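BH0493 protein (Bacillus halodurans C-125, PDB 2QEE) binds zinc and is probably a metal-dependent hydrolase of the amidohydrolase type. Local coordinates at residues 140-149 against 165-176; 336-345 against 371-382. One frame throughout, in Å; residues are numbered along the deposited sequence. Where two conformers were deposited one is given.

Interaction 1 (140-149 against 165-176)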
loop_
_atom_site.group_PDB
_atom_site.type_symbol
_atom_site.label_atom_id
_atom_site.label_comp_id
_atom_site.label_asym_id
_atom_site.label_seq_id
_atom_site.Cartn_x
_atom_site.Cartn_y
_atom_site.Cartn_z
ATOM N N SER C 140 -1.418 -8.677 -31.619
ATOM C CA SER C 140 -1.029 -8.330 -32.996
ATOM C C SER C 140 0.488 -8.115 -33.078
ATOM O O SER C 140 1.115 -8.295 -34.167
ATOM C CB SER C 140 -1.752 -7.068 -33.425
ATOM O OG SER C 140 -1.346 -5.939 -32.676
ATOM N N ASP C 141 1.102 -7.686 -31.967
ATOM C CA ASP C 141 2.494 -7.283 -31.991
ATOM C C ASP C 141 3.159 -7.687 -30.681
ATOM O O ASP C 141 2.637 -7.365 -29.605
ATOM C CB ASP C 141 2.615 -5.770 -32.146
ATOM C CG ASP C 141 2.132 -5.306 -33.526
ATOM O OD1 ASP C 141 2.941 -5.268 -34.485
ATOM O OD2 ASP C 141 0.926 -5.079 -33.716
ATOM N N VAL C 142 4.341 -8.299 -30.781
ATOM C CA VAL C 142 5.101 -8.743 -29.620
ATOM C C VAL C 142 6.441 -8.017 -29.640
ATOM O O VAL C 142 7.160 -8.037 -30.682
ATOM C CB VAL C 142 5.320 -10.303 -29.689
ATOM C CG1 VAL C 142 6.409 -10.771 -28.711
ATOM C CG2 VAL C 142 4.004 -11.036 -29.388
ATOM N N VAL C 143 6.793 -7.349 -28.533
ATOM C CA VAL C 143 8.145 -6.794 -28.418
ATOM C C VAL C 143 8.995 -7.816 -27.701
ATOM O O VAL C 143 8.665 -8.293 -26.577
ATOM C CB VAL C 143 8.192 -5.428 -27.751
ATOM C CG1 VAL C 143 9.626 -4.934 -27.665
ATOM C CG2 VAL C 143 7.334 -4.383 -28.542
ATOM N N MET C 144 10.133 -8.135 -28.331
ATOM C CA MET C 144 11.057 -9.116 -27.778
ATOM C C MET C 144 12.005 -8.461 -26.787
ATOM O O MET C 144 12.058 -7.206 -26.670
ATOM C CB MET C 144 11.890 -9.708 -28.978
ATOM C CG MET C 144 10.989 -10.418 -30.020
ATOM S SD MET C 144 12.099 -11.189 -31.319
ATOM C CE MET C 144 12.582 -9.714 -32.159
ATOM N N THR C 145 12.837 -9.293 -26.140
ATOM C CA THR C 145 14.010 -8.827 -25.398
ATOM C C THR C 145 15.272 -9.437 -26.092
ATOM O O THR C 145 15.438 -10.650 -26.063
ATOM C CB THR C 145 13.938 -9.331 -23.952
ATOM O OG1 THR C 145 12.851 -8.632 -23.298
ATOM C CG2 THR C 145 15.225 -9.009 -23.226
ATOM N N ASN C 146 16.032 -8.572 -26.757
ATOM C CA ASN C 146 17.130 -9.024 -27.631
ATOM C C ASN C 146 18.475 -8.642 -27.038
ATOM O O ASN C 146 18.833 -7.453 -26.930
ATOM C CB ASN C 146 16.906 -8.424 -29.018
ATOM C CG ASN C 146 15.552 -8.826 -29.583
ATOM O OD1 ASN C 146 14.667 -7.995 -29.678
ATOM N ND2 ASN C 146 15.365 -10.119 -29.882
ATOM N N ASP C 147 19.215 -9.686 -26.676
ATOM C CA ASP C 147 20.445 -9.539 -25.913
ATOM C C ASP C 147 21.658 -9.931 -26.770
ATOM O O ASP C 147 21.890 -11.123 -26.985
ATOM C CB ASP C 147 20.408 -10.429 -24.687
ATOM C CG ASP C 147 21.597 -10.193 -23.772
ATOM O OD1 ASP C 147 22.534 -9.474 -24.162
ATOM O OD2 ASP C 147 21.562 -10.682 -22.632
ATOM N N PRO C 148 22.387 -8.930 -27.256
ATOM C CA PRO C 148 23.503 -9.201 -28.167
ATOM C C PRO C 148 24.656 -9.894 -27.442
ATOM O O PRO C 148 25.615 -10.345 -28.095
ATOM C CB PRO C 148 23.913 -7.839 -28.638
ATOM C CG PRO C 148 23.419 -6.900 -27.660
ATOM C CD PRO C 148 22.210 -7.500 -27.030
ATOM N N PHE C 149 24.578 -9.965 -26.116
ATOM C CA PHE C 149 25.608 -10.638 -25.345
ATOM C C PHE C 149 25.298 -12.109 -25.231
ATOM O O PHE C 149 26.157 -12.917 -24.858
ATOM C CB PHE C 149 25.775 -9.988 -23.981
ATOM C CG PHE C 149 26.224 -8.580 -24.077
ATOM C CD1 PHE C 149 27.569 -8.274 -24.132
ATOM C CD2 PHE C 149 25.302 -7.549 -24.138
ATOM C CE1 PHE C 149 27.984 -6.962 -24.240
ATOM C CE2 PHE C 149 25.714 -6.221 -24.260
ATOM C CZ PHE C 149 27.064 -5.945 -24.319
ATOM N N SER C 165 6.918 -9.862 -39.075
ATOM C CA SER C 165 6.462 -8.483 -38.970
ATOM C C SER C 165 5.724 -8.286 -37.641
ATOM O O SER C 165 5.510 -7.150 -37.223
ATOM C CB SER C 165 5.472 -8.180 -40.113
ATOM O OG SER C 165 4.464 -9.175 -40.146
ATOM N N ARG C 166 5.340 -9.397 -37.037
ATOM C CA ARG C 166 4.548 -9.394 -35.745
ATOM C C ARG C 166 5.446 -9.214 -34.524
ATOM O O ARG C 166 4.956 -8.907 -33.422
ATOM C CB ARG C 166 3.775 -10.681 -35.574
ATOM C CG ARG C 166 2.726 -10.922 -36.643
ATOM C CD ARG C 166 2.141 -12.324 -36.561
ATOM N NE ARG C 166 3.153 -13.346 -36.725
ATOM C CZ ARG C 166 2.910 -14.657 -36.714
ATOM N NH1 ARG C 166 1.674 -15.133 -36.541
ATOM N NH2 ARG C 166 3.925 -15.491 -36.875
ATOM N N PHE C 167 6.759 -9.372 -34.734
ATOM C CA PHE C 167 7.760 -9.375 -33.642
ATOM C C PHE C 167 8.701 -8.222 -33.814
ATOM O O PHE C 167 9.244 -7.962 -34.914
ATOM C CB PHE C 167 8.546 -10.698 -33.599
ATOM C CG PHE C 167 7.733 -11.869 -33.172
ATOM C CD1 PHE C 167 7.844 -12.346 -31.847
ATOM C CD2 PHE C 167 6.877 -12.510 -34.053
ATOM C CE1 PHE C 167 7.103 -13.418 -31.399
ATOM C CE2 PHE C 167 6.121 -13.619 -33.651
ATOM C CZ PHE C 167 6.183 -14.066 -32.299
ATOM N N HIS C 168 8.883 -7.484 -32.738
ATOM C CA HIS C 168 9.671 -6.295 -32.779
ATOM C C HIS C 168 10.840 -6.418 -31.819
ATOM O O HIS C 168 10.729 -7.032 -30.777
ATOM C CB HIS C 168 8.859 -5.039 -32.446
ATOM C CG HIS C 168 7.592 -4.932 -33.252
ATOM N ND1 HIS C 168 7.509 -4.184 -34.411
ATOM C CD2 HIS C 168 6.386 -5.527 -33.100
ATOM C CE1 HIS C 168 6.285 -4.290 -34.913
ATOM N NE2 HIS C 168 5.587 -5.111 -34.143
ATOM N N ALA C 169 11.972 -5.848 -32.202
ATOM C CA ALA C 169 13.190 -5.924 -31.358
ATOM C C ALA C 169 13.227 -4.888 -30.257
ATOM O O ALA C 169 12.790 -3.738 -30.428
ATOM C CB ALA C 169 14.471 -5.754 -32.239
ATOM N N ALA C 170 13.875 -5.256 -29.146
ATOM C CA ALA C 170 14.261 -4.272 -28.155
ATOM C C ALA C 170 15.655 -4.650 -27.648
ATOM O O ALA C 170 15.876 -5.817 -27.369
ATOM C CB ALA C 170 13.264 -4.244 -26.946
ATOM N N LEU C 171 16.537 -3.675 -27.576
ATOM C CA LEU C 171 17.981 -3.905 -27.333
ATOM C C LEU C 171 18.186 -3.961 -25.814
ATOM O O LEU C 171 18.102 -2.914 -25.180
ATOM C CB LEU C 171 18.809 -2.760 -27.962
ATOM C CG LEU C 171 20.340 -2.783 -27.819
ATOM C CD1 LEU C 171 20.891 -4.177 -28.233
ATOM C CD2 LEU C 171 20.941 -1.646 -28.643
ATOM N N ARG C 172 18.444 -5.163 -25.294
ATOM C CA ARG C 172 18.662 -5.392 -23.853
ATOM C C ARG C 172 20.129 -5.124 -23.541
ATOM O O ARG C 172 21.016 -5.726 -24.164
ATOM C CB ARG C 172 18.255 -6.825 -23.475
ATOM C CG ARG C 172 18.506 -7.176 -22.001
ATOM C CD ARG C 172 18.466 -8.657 -21.729
ATOM N NE ARG C 172 18.459 -8.900 -20.283
ATOM C CZ ARG C 172 19.558 -9.139 -19.582
ATOM N NH1 ARG C 172 20.717 -9.175 -20.213
ATOM N NH2 ARG C 172 19.499 -9.343 -18.262
ATOM N N LEU C 173 20.381 -4.251 -22.569
ATOM C CA LEU C 173 21.767 -3.800 -22.308
ATOM C C LEU C 173 22.349 -4.109 -20.919
ATOM O O LEU C 173 23.420 -3.580 -20.606
ATOM C CB LEU C 173 21.893 -2.321 -22.622
ATOM C CG LEU C 173 21.704 -1.898 -24.103
ATOM C CD1 LEU C 173 21.693 -0.405 -24.224
ATOM C CD2 LEU C 173 22.767 -2.587 -24.986
ATOM N N ASP C 174 21.718 -4.994 -20.139
ATOM C CA ASP C 174 22.152 -5.288 -18.762
ATOM C C ASP C 174 23.689 -5.584 -18.680
ATOM O O ASP C 174 24.375 -4.979 -17.862
ATOM C CB ASP C 174 21.327 -6.429 -18.155
ATOM C CG ASP C 174 19.857 -6.019 -17.980
ATOM O OD1 ASP C 174 19.365 -5.289 -18.821
ATOM O OD2 ASP C 174 19.226 -6.396 -17.002
ATOM N N PRO C 175 24.200 -6.487 -19.536
ATOM C CA PRO C 175 25.621 -6.877 -19.388
ATOM C C PRO C 175 26.541 -5.705 -19.595
ATOM O O PRO C 175 27.578 -5.591 -18.891
ATOM C CB PRO C 175 25.805 -7.932 -20.483
ATOM C CG PRO C 175 24.381 -8.557 -20.639
ATOM C CD PRO C 175 23.538 -7.268 -20.603
ATOM N N LEU C 176 26.199 -4.832 -20.533
ATOM C CA LEU C 176 26.952 -3.609 -20.749
ATOM C C LEU C 176 26.874 -2.587 -19.622
ATOM O O LEU C 176 27.881 -2.061 -19.185
ATOM C CB LEU C 176 26.585 -2.959 -22.077
ATOM C CG LEU C 176 27.228 -1.610 -22.380
ATOM C CD1 LEU C 176 28.715 -1.897 -22.778
ATOM C CD2 LEU C 176 26.529 -0.879 -23.553
HETATM O O HOH W 1 2.567 -6.057 -37.133
#
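The parallel beta-alpha-beta unit of strand 139-143, helix 151-158 and strand 167-168 brings 140-149 against 165-176, Val142 beside Phe167 and Val143 beside His168, consistent with the distorted (beta/alpha)8 barrel of the amidohydrolase superfamily. Backbone bonds alternate: Val142 N to Arg166 O, His168 N to Val142 O and Met144 N to His168 O (2.7 Å). Beyond the strand, the Asn146 side chain reaches over to 165-176, where OD1 takes the Ala170 N-H in its carbonyl plane at 2.9 Å. The His168 ring gives NE2-H to Asp141 OD1 (2.7 Å, 160°), nearly in the ring plane and on the carboxylate's anti lone pair. Trp411 meets the imidazole edge-to-face, and a water bridges the same Asp141 OD1 to Ser165 O. An alanine in place of this aspartate takes the carboxylate away, and would probably leave His168 NE2 without its mate and the imidazole freer to turn. Val142 CG1 packs on Phe167 CD1, while Met144 CG meets that ring at its edge. Thr145 OG1 bonds to Thr29 O, close to the zinc ligands His28 and His30. In one of the two Arg172 conformers, Arg172 CD lies 3.6 Å from Thr145 CG2 and NH1 forms a salt bridge with Asp147 OD2, its hydrogen bond weak; Asp147 CG, anti to the backbone N (chi1 -173°), carries OD2 there. Pro175 CB sits over one face of the Phe149 ring, 3.9 Å from its centroid, a CH-pi contact.

Interaction 2 (336-345 against 371-382)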
loop_
_atom_site.group_PDB
_atom_site.type_symbol
_atom_site.label_atom_id
_atom_site.label_comp_id
_atom_site.label_asym_id
_atom_site.label_seq_id
_atom_site.Cartn_x
_atom_site.Cartn_y
_atom_site.Cartn_z
ATOM N N ILE C 336 -2.368 -5.567 -9.527
ATOM C CA ILE C 336 -2.811 -5.038 -10.847
ATOM C C ILE C 336 -4.027 -4.086 -10.666
ATOM O O ILE C 336 -4.051 -2.972 -11.218
ATOM C CB ILE C 336 -3.173 -6.165 -11.824
ATOM C CG1 ILE C 336 -1.922 -7.072 -12.081
ATOM C CG2 ILE C 336 -3.829 -5.544 -13.088
ATOM C CD1 ILE C 336 -2.382 -8.413 -12.808
ATOM N N ASN C 337 -4.971 -4.505 -9.841
ATOM C CA ASN C 337 -6.168 -3.693 -9.645
ATOM C C ASN C 337 -5.789 -2.337 -8.978
ATOM O O ASN C 337 -6.178 -1.236 -9.436
ATOM C CB ASN C 337 -7.137 -4.449 -8.732
ATOM C CG ASN C 337 -8.401 -3.640 -8.506
ATOM O OD1 ASN C 337 -9.106 -3.329 -9.476
ATOM N ND2 ASN C 337 -8.650 -3.276 -7.272
ATOM N N GLU C 338 -5.077 -2.363 -7.843
ATOM C CA GLU C 338 -4.745 -1.083 -7.199
ATOM C C GLU C 338 -3.897 -0.190 -8.095
ATOM O O GLU C 338 -4.168 1.028 -8.165
ATOM C CB GLU C 338 -4.130 -1.264 -5.809
ATOM C CG GLU C 338 -2.662 -1.790 -5.813
ATOM C CD GLU C 338 -2.077 -1.889 -4.356
ATOM O OE1 GLU C 338 -0.837 -1.767 -4.188
ATOM O OE2 GLU C 338 -2.857 -2.117 -3.391
ATOM N N MET C 339 -2.921 -0.769 -8.819
ATOM C CA MET C 339 -2.056 0.034 -9.641
ATOM C C MET C 339 -2.857 0.679 -10.776
ATOM O O MET C 339 -2.665 1.838 -11.059
ATOM C CB MET C 339 -0.961 -0.867 -10.230
ATOM C CG MET C 339 0.183 -1.155 -9.229
ATOM S SD MET C 339 1.393 -2.284 -10.026
ATOM C CE MET C 339 1.983 -1.204 -11.375
ATOM N N THR C 340 -3.700 -0.097 -11.459
ATOM C CA THR C 340 -4.456 0.384 -12.611
ATOM C C THR C 340 -5.410 1.523 -12.181
ATOM O O THR C 340 -5.564 2.500 -12.888
ATOM C CB THR C 340 -5.152 -0.806 -13.334
ATOM O OG1 THR C 340 -4.130 -1.758 -13.745
ATOM C CG2 THR C 340 -5.917 -0.362 -14.582
ATOM N N ARG C 341 -6.024 1.380 -11.008
ATOM C CA ARG C 341 -6.916 2.414 -10.500
ATOM C C ARG C 341 -6.149 3.693 -10.168
ATOM O O ARG C 341 -6.579 4.790 -10.538
ATOM C CB ARG C 341 -7.701 1.878 -9.271
ATOM C CG ARG C 341 -8.737 0.833 -9.718
ATOM C CD ARG C 341 -9.478 0.186 -8.590
ATOM N NE ARG C 341 -10.458 -0.768 -9.154
ATOM C CZ ARG C 341 -11.688 -0.401 -9.586
ATOM N NH1 ARG C 341 -12.126 0.881 -9.448
ATOM N NH2 ARG C 341 -12.478 -1.301 -10.120
ATOM N N MET C 342 -5.035 3.583 -9.448
ATOM C CA MET C 342 -4.208 4.753 -9.114
ATOM C C MET C 342 -3.747 5.459 -10.392
ATOM O O MET C 342 -3.849 6.676 -10.517
ATOM C CB MET C 342 -2.961 4.401 -8.261
ATOM C CG MET C 342 -3.331 3.911 -6.824
ATOM S SD MET C 342 -1.820 3.762 -5.855
ATOM C CE MET C 342 -0.974 2.327 -6.566
ATOM N N ARG C 343 -3.329 4.639 -11.350
ATOM C CA ARG C 343 -2.840 5.187 -12.609
ATOM C C ARG C 343 -3.964 5.939 -13.357
ATOM O O ARG C 343 -3.764 7.049 -13.816
ATOM C CB ARG C 343 -2.278 4.061 -13.473
ATOM C CG ARG C 343 -0.931 3.584 -12.911
ATOM C CD ARG C 343 -0.538 2.290 -13.570
ATOM N NE ARG C 343 0.845 1.974 -13.215
ATOM C CZ ARG C 343 1.524 1.008 -13.855
ATOM N NH1 ARG C 343 0.926 0.299 -14.796
ATOM N NH2 ARG C 343 2.837 0.795 -13.608
ATOM N N MET C 344 -5.125 5.333 -13.493
ATOM C CA MET C 344 -6.197 5.958 -14.251
ATOM C C MET C 344 -6.673 7.178 -13.495
ATOM O O MET C 344 -7.025 8.165 -14.105
ATOM C CB MET C 344 -7.336 4.991 -14.471
ATOM C CG MET C 344 -8.319 5.540 -15.600
ATOM S SD MET C 344 -9.399 4.269 -16.233
ATOM C CE MET C 344 -8.221 3.335 -17.249
ATOM N N GLU C 345 -6.762 7.092 -12.172
ATOM C CA GLU C 345 -7.267 8.292 -11.410
ATOM C C GLU C 345 -6.381 9.529 -11.595
ATOM O O GLU C 345 -6.883 10.635 -11.667
ATOM C CB GLU C 345 -7.452 7.940 -9.889
ATOM C CG GLU C 345 -8.691 6.965 -9.786
ATOM C CD GLU C 345 -8.855 6.245 -8.453
ATOM O OE1 GLU C 345 -8.147 6.567 -7.446
ATOM O OE2 GLU C 345 -9.744 5.331 -8.473
ATOM N N SER C 371 -5.361 -10.078 -17.131
ATOM C CA SER C 371 -5.221 -8.620 -17.037
ATOM C C SER C 371 -6.366 -7.901 -17.701
ATOM O O SER C 371 -6.779 -6.884 -17.230
ATOM C CB SER C 371 -3.930 -8.162 -17.676
ATOM O OG SER C 371 -2.851 -8.511 -16.782
ATOM N N LYS C 372 -6.808 -8.380 -18.857
ATOM C CA LYS C 372 -7.933 -7.683 -19.511
ATOM C C LYS C 372 -9.191 -7.604 -18.648
ATOM O O LYS C 372 -9.807 -6.570 -18.612
ATOM C CB LYS C 372 -8.257 -8.277 -20.890
ATOM C CG LYS C 372 -7.315 -7.706 -21.950
ATOM C CD LYS C 372 -7.690 -8.320 -23.364
ATOM C CE LYS C 372 -7.072 -7.467 -24.532
ATOM N NZ LYS C 372 -7.562 -7.910 -25.910
ATOM N N SER C 373 -9.503 -8.680 -17.914
ATOM C CA SER C 373 -10.734 -8.699 -17.085
ATOM C C SER C 373 -10.625 -7.599 -16.025
ATOM O O SER C 373 -11.562 -6.847 -15.832
ATOM C CB SER C 373 -11.005 -10.067 -16.484
ATOM O OG SER C 373 -9.996 -10.480 -15.618
ATOM N N ILE C 374 -9.452 -7.459 -15.394
ATOM C CA ILE C 374 -9.214 -6.421 -14.394
ATOM C C ILE C 374 -9.282 -5.027 -15.003
ATOM O O ILE C 374 -9.943 -4.125 -14.478
ATOM C CB ILE C 374 -7.875 -6.626 -13.618
ATOM C CG1 ILE C 374 -7.907 -7.978 -12.915
ATOM C CG2 ILE C 374 -7.667 -5.440 -12.646
ATOM C CD1 ILE C 374 -6.529 -8.358 -12.297
ATOM N N ILE C 375 -8.549 -4.833 -16.092
ATOM C CA ILE C 375 -8.576 -3.519 -16.764
ATOM C C ILE C 375 -10.013 -3.139 -17.218
ATOM O O ILE C 375 -10.432 -1.956 -17.038
ATOM C CB ILE C 375 -7.578 -3.531 -17.947
ATOM C CG1 ILE C 375 -6.133 -3.682 -17.395
ATOM C CG2 ILE C 375 -7.727 -2.210 -18.746
ATOM C CD1 ILE C 375 -5.183 -3.941 -18.587
ATOM N N ALA C 376 -10.782 -4.111 -17.712
ATOM C CA ALA C 376 -12.186 -3.874 -18.091
ATOM C C ALA C 376 -13.013 -3.400 -16.852
ATOM O O ALA C 376 -13.766 -2.405 -16.967
ATOM C CB ALA C 376 -12.802 -5.111 -18.712
ATOM N N GLU C 377 -12.800 -4.028 -15.704
ATOM C CA GLU C 377 -13.530 -3.642 -14.469
ATOM C C GLU C 377 -13.195 -2.199 -14.112
ATOM O O GLU C 377 -14.082 -1.392 -13.735
ATOM C CB GLU C 377 -13.148 -4.554 -13.323
ATOM C CG GLU C 377 -13.608 -6.009 -13.469
ATOM C CD GLU C 377 -12.885 -6.956 -12.465
ATOM O OE1 GLU C 377 -13.185 -8.177 -12.460
ATOM O OE2 GLU C 377 -11.986 -6.508 -11.685
ATOM N N VAL C 378 -11.910 -1.833 -14.194
ATOM C CA VAL C 378 -11.517 -0.460 -13.870
ATOM C C VAL C 378 -12.164 0.538 -14.817
ATOM O O VAL C 378 -12.793 1.543 -14.411
ATOM C CB VAL C 378 -9.967 -0.323 -13.874
ATOM C CG1 VAL C 378 -9.580 1.114 -13.648
ATOM C CG2 VAL C 378 -9.362 -1.285 -12.777
ATOM N N LEU C 379 -12.093 0.237 -16.119
ATOM C CA LEU C 379 -12.733 1.132 -17.112
ATOM C C LEU C 379 -14.255 1.308 -16.894
ATOM O O LEU C 379 -14.780 2.419 -16.962
ATOM C CB LEU C 379 -12.467 0.572 -18.537
ATOM C CG LEU C 379 -11.040 0.818 -19.059
ATOM C CD1 LEU C 379 -10.921 -0.042 -20.332
ATOM C CD2 LEU C 379 -10.837 2.335 -19.363
ATOM N N ILE C 380 -14.931 0.214 -16.609
ATOM C CA ILE C 380 -16.399 0.228 -16.356
ATOM C C ILE C 380 -16.689 1.235 -15.196
ATOM O O ILE C 380 -17.520 2.150 -15.329
ATOM C CB ILE C 380 -16.987 -1.198 -16.099
ATOM C CG1 ILE C 380 -16.957 -2.000 -17.403
ATOM C CG2 ILE C 380 -18.411 -1.058 -15.603
ATOM C CD1 ILE C 380 -17.060 -3.566 -17.245
ATOM N N ASP C 381 -15.947 1.097 -14.098
ATOM C CA ASP C 381 -16.152 2.014 -12.946
ATOM C C ASP C 381 -15.890 3.473 -13.342
ATOM O O ASP C 381 -16.641 4.378 -12.937
ATOM C CB ASP C 381 -15.183 1.634 -11.816
ATOM C CG ASP C 381 -15.748 0.529 -10.916
ATOM O OD1 ASP C 381 -16.982 0.183 -11.023
ATOM O OD2 ASP C 381 -14.959 -0.011 -10.079
ATOM N N LYS C 382 -14.786 3.712 -14.079
ATOM C CA LYS C 382 -14.425 5.095 -14.442
ATOM C C LYS C 382 -15.414 5.717 -15.436
ATOM O O LYS C 382 -15.780 6.875 -15.289
ATOM C CB LYS C 382 -12.970 5.171 -14.958
ATOM C CG LYS C 382 -11.945 5.372 -13.829
ATOM C CD LYS C 382 -11.965 4.236 -12.774
ATOM C CE LYS C 382 -10.902 4.461 -11.626
ATOM N NZ LYS C 382 -11.399 5.607 -10.796
HETATM O O HOH W 2 -11.600 -4.193 -10.280
#
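Ser371, at the start of 371-382, touches Ile336 CD1 through OG, whose main polar partner is Gln354. Ile374 CG2 lies against Ile336 CG2 and 3.8 Å from Asn337 CA, the two isoleucines crossing at about a right angle. These segments of helices 333-347 and 363-388 run broadly the same way, at -39° with axes 9.8 Å apart. Glu377 OE2 accepts from a water that also donates to Asn337 OD1 and accepts from Arg341 NH2. Val378 is a knob in a hole formed by Asn337, Thr340, Arg341 and Met344; its CG2 lies over one face of the Arg341 guanidinium and 3.8 Å from Arg341 CG. Leu379 CD2 meets Met344 CE at 3.5 Å, the methyl placed there by a bend at chi3 (-74°); Leu379 also reaches helices 8-21 and 395-414. Asp381 OD2 takes both terminal nitrogens of Arg341, NH2 at 2.8 Å and NH1 more weakly, with the carboxylate turned 56° from the guanidinium; its OD1 pairs with Arg8. Lys382 runs alongside Met344 in the opposite direction, Lys382 CG 3.7 Å from Met344 SD. Bends at chi2 and chi4 then bring Lys382 NZ to the anti lone pair of Glu345 OE2 (2.9 Å). A largely apolar seam thus ends in two salt bridges: Asp381 and Asn337 OD1, which accepts from Arg341 NE, probably fix the guanidinium's rotation, while Glu345, whose OE1 accepts from Glu334 N of the second subunit, ties the packing to the subunit boundary.

Following the chain from the N terminus, interaction 1 comes first: strand 139-143 runs out, helix 151-158 forms the return, and 165-176 closes this short loop beside its own start. The chain then passes through the remaining strands, from 222-226 to 321-323, before helix 333-347 opens interaction 2, which helix 363-388 closes after the loop carrying the zinc ligand Asp357. The two loops lie in series, neither nested nor crossed. The centres of interaction 1 and interaction 2 are about 28 Å apart and the nearest atoms of interaction 1 and interaction 2 about 8 Å, without touching. Interaction 1 ties neighbouring strands beside the zinc site, whereas interaction 2 joins two late helices near the second subunit.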